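Local coordinates for bifunctional GH43-CE protein (Bacteroides eggerthii, PDB 6MLY) that probably removes xylose or related sugars from arabinoxylan through a family 43 glycosidase domain and carries a second, esterase-like alpha/beta-hydrolase domain, at residues 447-460 with 512-524. Residues are numbered along the deposited sequence; the frame is centred on the assembly and turned at random.
Sequences ECDFRNKVDKGYFY and DKISDCRWEDICY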
loop_
_atom_site.group_PDB
_atom_site.type_symbol
_atom_site.label_atom_id
_atom_site.label_comp_id
_atom_site.label_asym_id
_atom_site.label_seq_id
_atom_site.Cartn_x
_atom_site.Cartn_y
_atom_site.Cartn_z
ATOM N N GLU A 447 -3.076 -5.892 -1.725
ATOM C CA GLU A 447 -1.752 -6.413 -1.388
ATOM C C GLU A 447 -0.984 -5.359 -0.583
ATOM O O GLU A 447 -1.252 -4.163 -0.700
ATOM C CB GLU A 447 -0.963 -6.774 -2.649
ATOM C CG GLU A 447 -1.608 -7.862 -3.494
ATOM C CD GLU A 447 -0.689 -8.462 -4.544
ATOM O OE1 GLU A 447 -0.218 -7.699 -5.418
ATOM O OE2 GLU A 447 -0.432 -9.688 -4.473
ATOM N N CYS A 448 -0.031 -5.836 0.228
ATOM C CA CYS A 448 0.824 -5.003 1.075
ATOM C C CYS A 448 2.267 -5.516 1.013
ATOM O O CYS A 448 2.525 -6.692 1.297
ATOM C CB CYS A 448 0.375 -5.033 2.534
ATOM S SG CYS A 448 -1.231 -4.244 2.846
ATOM N N ASP A 449 3.194 -4.627 0.641
ATOM C CA ASP A 449 4.622 -4.914 0.695
ATOM C C ASP A 449 5.255 -3.981 1.731
ATOM O O ASP A 449 5.430 -2.784 1.475
ATOM C CB ASP A 449 5.305 -4.788 -0.673
ATOM C CG ASP A 449 6.694 -5.410 -0.710
ATOM O OD1 ASP A 449 6.993 -6.210 0.197
ATOM O OD2 ASP A 449 7.471 -5.093 -1.631
ATOM N N PHE A 450 5.553 -4.548 2.905
ATOM C CA PHE A 450 6.267 -3.867 3.977
ATOM C C PHE A 450 7.762 -4.215 3.909
ATOM O O PHE A 450 8.567 -3.555 4.554
ATOM C CB PHE A 450 5.648 -4.220 5.335
ATOM C CG PHE A 450 4.174 -3.901 5.457
ATOM C CD1 PHE A 450 3.736 -2.587 5.561
ATOM C CD2 PHE A 450 3.221 -4.910 5.462
ATOM C CE1 PHE A 450 2.384 -2.289 5.671
ATOM C CE2 PHE A 450 1.870 -4.610 5.573
ATOM C CZ PHE A 450 1.454 -3.302 5.674
ATOM N N ARG A 451 8.125 -5.229 3.108
ATOM C CA ARG A 451 9.522 -5.682 2.951
ATOM C C ARG A 451 10.450 -4.462 2.892
ATOM O O ARG A 451 10.377 -3.674 1.953
ATOM C CB ARG A 451 9.713 -6.513 1.675
ATOM C CG ARG A 451 9.065 -7.892 1.705
ATOM C CD ARG A 451 9.232 -8.700 0.425
ATOM N NE ARG A 451 8.739 -8.008 -0.762
ATOM C CZ ARG A 451 8.036 -8.572 -1.737
ATOM N NH1 ARG A 451 7.772 -9.867 -1.710
ATOM N NH2 ARG A 451 7.587 -7.830 -2.731
ATOM N N ASN A 452 11.303 -4.316 3.910
ATOM C CA ASN A 452 12.271 -3.217 3.995
ATOM C C ASN A 452 11.532 -1.876 3.856
ATOM O O ASN A 452 12.019 -0.947 3.216
ATOM C CB ASN A 452 13.402 -3.384 2.972
ATOM C CG ASN A 452 14.301 -4.572 3.255
ATOM O OD1 ASN A 452 15.525 -4.453 3.216
ATOM N ND2 ASN A 452 13.710 -5.722 3.542
ATOM N N LYS A 453 10.337 -1.808 4.456
ATOM C CA LYS A 453 9.546 -0.588 4.636
ATOM C C LYS A 453 9.266 0.109 3.299
ATOM O O LYS A 453 9.146 1.334 3.269
ATOM C CB LYS A 453 10.254 0.353 5.620
ATOM C CG LYS A 453 9.972 0.064 7.092
ATOM C CD LYS A 453 11.180 0.195 7.993
ATOM C CE LYS A 453 12.169 -0.938 7.812
ATOM N NZ LYS A 453 13.180 -0.967 8.895
ATOM N N VAL A 454 9.119 -0.663 2.214
ATOM C CA VAL A 454 8.758 -0.087 0.908
ATOM C C VAL A 454 7.331 0.482 1.019
ATOM O O VAL A 454 7.040 1.534 0.449
ATOM C CB VAL A 454 8.920 -1.080 -0.264
ATOM C CG1 VAL A 454 10.363 -1.548 -0.413
ATOM C CG2 VAL A 454 7.974 -2.272 -0.178
ATOM N N ASP A 455 6.470 -0.217 1.773
ATOM C CA ASP A 455 5.198 0.306 2.285
ATOM C C ASP A 455 4.312 0.770 1.131
ATOM O O ASP A 455 4.036 1.965 1.001
ATOM C CB ASP A 455 5.415 1.462 3.267
ATOM C CG ASP A 455 6.000 1.051 4.609
ATOM O OD1 ASP A 455 6.300 -0.147 4.782
ATOM O OD2 ASP A 455 6.144 1.938 5.468
ATOM N N LYS A 456 3.873 -0.192 0.315
ATOM C CA LYS A 456 3.075 0.075 -0.878
ATOM C C LYS A 456 1.881 -0.887 -0.906
ATOM O O LYS A 456 2.030 -2.077 -0.602
ATOM C CB LYS A 456 3.934 -0.072 -2.141
ATOM C CG LYS A 456 5.083 0.923 -2.272
ATOM C CD LYS A 456 5.867 0.813 -3.567
ATOM C CE LYS A 456 6.558 -0.522 -3.743
ATOM N NZ LYS A 456 7.664 -0.439 -4.725
ATOM N N GLY A 457 0.706 -0.354 -1.266
ATOM C CA GLY A 457 -0.532 -1.123 -1.379
ATOM C C GLY A 457 -1.033 -1.163 -2.813
ATOM O O GLY A 457 -1.318 -0.114 -3.402
ATOM N N TYR A 458 -1.120 -2.377 -3.374
ATOM C CA TYR A 458 -1.684 -2.612 -4.705
ATOM C C TYR A 458 -3.124 -3.119 -4.557
ATOM O O TYR A 458 -3.382 -4.047 -3.789
ATOM C CB TYR A 458 -0.860 -3.641 -5.488
ATOM C CG TYR A 458 0.638 -3.488 -5.398
ATOM C CD1 TYR A 458 1.266 -2.294 -5.720
ATOM C CD2 TYR A 458 1.438 -4.557 -5.016
ATOM C CE1 TYR A 458 2.645 -2.158 -5.644
ATOM C CE2 TYR A 458 2.817 -4.438 -4.934
ATOM C CZ TYR A 458 3.424 -3.235 -5.247
ATOM O OH TYR A 458 4.785 -3.133 -5.162
ATOM N N PHE A 459 -4.048 -2.515 -5.314
ATOM C CA PHE A 459 -5.449 -2.936 -5.349
ATOM C C PHE A 459 -5.764 -3.612 -6.687
ATOM O O PHE A 459 -5.220 -3.233 -7.726
ATOM C CB PHE A 459 -6.376 -1.740 -5.130
ATOM C CG PHE A 459 -6.204 -1.068 -3.793
ATOM C CD1 PHE A 459 -5.313 -0.019 -3.638
ATOM C CD2 PHE A 459 -6.928 -1.489 -2.687
ATOM C CE1 PHE A 459 -5.155 0.596 -2.403
ATOM C CE2 PHE A 459 -6.768 -0.871 -1.455
ATOM C CZ PHE A 459 -5.881 0.170 -1.315
ATOM N N TYR A 460 -6.652 -4.611 -6.630
ATOM C CA TYR A 460 -7.173 -5.315 -7.796
ATOM C C TYR A 460 -8.692 -5.469 -7.649
ATOM O O TYR A 460 -9.224 -5.350 -6.536
ATOM C CB TYR A 460 -6.568 -6.717 -7.935
ATOM C CG TYR A 460 -5.062 -6.817 -7.958
ATOM C CD1 TYR A 460 -4.393 -7.242 -9.095
ATOM C CD2 TYR A 460 -4.307 -6.551 -6.828
ATOM C CE1 TYR A 460 -3.014 -7.368 -9.122
ATOM C CE2 TYR A 460 -2.926 -6.669 -6.840
ATOM C CZ TYR A 460 -2.277 -7.079 -7.991
ATOM O OH TYR A 460 -0.920 -7.201 -8.001
ATOM N N ASP A 512 -0.475 -14.661 4.040
ATOM C CA ASP A 512 0.845 -14.055 4.279
ATOM C C ASP A 512 1.715 -14.212 3.025
ATOM O O ASP A 512 2.908 -13.897 3.048
ATOM C CB ASP A 512 1.529 -14.644 5.517
ATOM C CG ASP A 512 1.580 -16.164 5.562
ATOM O OD1 ASP A 512 2.057 -16.772 4.582
ATOM O OD2 ASP A 512 1.146 -16.728 6.588
ATOM N N LYS A 513 1.105 -14.720 1.950
ATOM C CA LYS A 513 1.707 -14.757 0.634
ATOM C C LYS A 513 1.496 -13.397 -0.045
ATOM O O LYS A 513 0.761 -12.536 0.452
ATOM C CB LYS A 513 1.103 -15.903 -0.186
ATOM N N ILE A 514 2.177 -13.221 -1.182
ATOM C CA ILE A 514 2.008 -12.082 -2.098
ATOM C C ILE A 514 2.272 -12.577 -3.527
ATOM O O ILE A 514 3.058 -13.500 -3.734
ATOM C CB ILE A 514 2.929 -10.906 -1.695
ATOM C CG1 ILE A 514 2.619 -9.639 -2.499
ATOM C CG2 ILE A 514 4.402 -11.292 -1.794
ATOM C CD1 ILE A 514 3.334 -8.402 -2.002
ATOM N N SER A 515 1.598 -11.963 -4.505
ATOM C CA SER A 515 1.742 -12.341 -5.927
ATOM C C SER A 515 3.127 -11.937 -6.453
ATOM O O SER A 515 3.818 -12.744 -7.077
ATOM C CB SER A 515 0.650 -11.737 -6.771
ATOM O OG SER A 515 0.774 -10.324 -6.829
ATOM N N ASP A 516 3.519 -10.687 -6.180
ATOM C CA ASP A 516 4.711 -10.087 -6.755
ATOM C C ASP A 516 4.570 -10.175 -8.279
ATOM O O ASP A 516 5.409 -10.760 -8.957
ATOM C CB ASP A 516 5.997 -10.736 -6.221
ATOM C CG ASP A 516 6.784 -9.899 -5.220
ATOM O OD1 ASP A 516 6.602 -8.659 -5.201
ATOM O OD2 ASP A 516 7.598 -10.494 -4.477
ATOM N N CYS A 517 3.447 -9.637 -8.775
ATOM C CA CYS A 517 3.170 -9.411 -10.189
ATOM C C CYS A 517 2.995 -7.907 -10.440
ATOM O O CYS A 517 2.505 -7.509 -11.490
ATOM C CB CYS A 517 1.901 -10.135 -10.628
ATOM S SG CYS A 517 1.901 -11.912 -10.279
ATOM N N ARG A 518 3.389 -7.088 -9.455
ATOM C CA ARG A 518 3.231 -5.632 -9.482
ATOM C C ARG A 518 4.291 -5.006 -8.574
ATOM O O ARG A 518 4.325 -5.283 -7.378
ATOM C CB ARG A 518 1.835 -5.203 -9.009
ATOM C CG ARG A 518 0.994 -4.487 -10.058
ATOM C CD ARG A 518 -0.431 -4.188 -9.602
ATOM N NE ARG A 518 -0.665 -2.823 -9.048
ATOM C CZ ARG A 518 -1.853 -2.385 -8.450
ATOM N NH1 ARG A 518 -2.840 -3.259 -8.295
ATOM N NH2 ARG A 518 -2.053 -1.094 -8.102
ATOM N N TRP A 519 5.169 -4.196 -9.169
ATOM C CA TRP A 519 6.012 -3.259 -8.449
ATOM C C TRP A 519 5.818 -1.882 -9.080
ATOM O O TRP A 519 6.116 -1.710 -10.255
ATOM C CB TRP A 519 7.490 -3.660 -8.508
ATOM C CG TRP A 519 7.804 -5.052 -8.059
ATOM C CD1 TRP A 519 8.317 -5.423 -6.853
ATOM C CD2 TRP A 519 7.678 -6.259 -8.832
ATOM N NE1 TRP A 519 8.502 -6.779 -6.812
ATOM C CE2 TRP A 519 8.123 -7.319 -8.012
ATOM C CE3 TRP A 519 7.235 -6.550 -10.129
ATOM C CZ2 TRP A 519 8.126 -8.645 -8.444
ATOM C CZ3 TRP A 519 7.242 -7.861 -10.558
ATOM C CH2 TRP A 519 7.683 -8.892 -9.724
ATOM N N GLU A 520 5.315 -0.918 -8.310
ATOM C CA GLU A 520 5.143 0.439 -8.814
ATOM C C GLU A 520 6.160 1.365 -8.138
ATOM O O GLU A 520 6.781 0.994 -7.147
ATOM C CB GLU A 520 3.706 0.915 -8.600
ATOM C CG GLU A 520 2.694 0.147 -9.433
ATOM C CD GLU A 520 1.269 0.689 -9.383
ATOM O OE1 GLU A 520 1.108 1.928 -9.311
ATOM O OE2 GLU A 520 0.320 -0.133 -9.404
ATOM N N ASP A 521 6.318 2.563 -8.710
ATOM C CA ASP A 521 7.240 3.599 -8.240
ATOM C C ASP A 521 8.597 2.980 -7.876
ATOM O O ASP A 521 9.091 3.165 -6.766
ATOM C CB ASP A 521 6.627 4.384 -7.075
ATOM C CG ASP A 521 5.614 5.432 -7.506
ATOM O OD1 ASP A 521 5.922 6.192 -8.441
ATOM O OD2 ASP A 521 4.526 5.487 -6.896
ATOM N N ILE A 522 9.184 2.245 -8.827
ATOM C CA ILE A 522 10.560 1.760 -8.739
ATOM C C ILE A 522 11.458 2.812 -9.400
ATOM O O ILE A 522 11.121 3.325 -10.463
ATOM C CB ILE A 522 10.709 0.378 -9.412
ATOM C CG1 ILE A 522 9.896 -0.709 -8.699
ATOM C CG2 ILE A 522 12.175 -0.013 -9.546
ATOM C CD1 ILE A 522 10.565 -1.288 -7.470
ATOM N N CYS A 523 12.591 3.123 -8.760
ATOM C CA CYS A 523 13.577 4.077 -9.280
ATOM C C CYS A 523 14.555 3.335 -10.203
ATOM O O CYS A 523 15.204 2.381 -9.780
ATOM C CB CYS A 523 14.335 4.759 -8.145
ATOM S SG CYS A 523 13.359 4.983 -6.633
ATOM N N TYR A 524 14.650 3.768 -11.465
ATOM C CA TYR A 524 15.533 3.105 -12.445
ATOM C C TYR A 524 16.889 3.823 -12.513
ATOM O O TYR A 524 17.868 3.246 -12.989
ATOM C CB TYR A 524 14.849 2.960 -13.808
ATOM C CG TYR A 524 14.396 4.235 -14.471
ATOM C CD1 TYR A 524 15.295 5.061 -15.126
ATOM C CD2 TYR A 524 13.058 4.594 -14.486
ATOM C CE1 TYR A 524 14.881 6.224 -15.757
ATOM C CE2 TYR A 524 12.627 5.749 -15.120
ATOM C CZ TYR A 524 13.541 6.568 -15.758
ATOM O OH TYR A 524 13.117 7.710 -16.378
#
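The linker residues 514-517 and the first strand of the alpha/beta-hydrolase-like domain, 518-520, lie over one face of the concanavalin A-like sheet that holds the hairpin 447-460, so that R518, Y458 and E447 build a polar seam between two domains. R518 slides past Y458 the opposite way: its CB sits over the middle of the ring in a CH-pi contact, 4.1 Å from the centroid, and its guanidinium then lies with one face over Y458 CB. The bend at chi3 (96°) brings NH1 to the backbone carbonyl F459 O, a hydrogen bond whose modelled length is too short to be taken at face value, and sets the guanidinium over the face of Y460 as a cation-pi partner, NH1 offset toward the rim. NE and NH2 both grip E520 OE2 side-on, which fixes the rotation of the guanidinium. Replacing this arginine by leucine would probably leave the carboxylate of E520 without its cationic mate and strip the face of Y460 of its cation-pi partner.

Further along, E447 OE2 accepts from both S515 OG (2.7 Å, on its syn lone pair) and S515 N (3.0 Å), while OE1 takes the hydroxyl of Y460. R451 meets D516 end-on, NH2 to OD1 nearly in the guanidinium plane and NH1 to OD2 (2.8 Å) tilted from it; D449 completes the network. At the other end K456 NZ approaches E520 O almost head-on, at 164°, and W519 packs edge-to-face on Y615. Because each charged group in this seam meets an opposite charge, a hydroxyl or a backbone group, the interface is consistent with a defined orientation between the two domains rather than a loose tether.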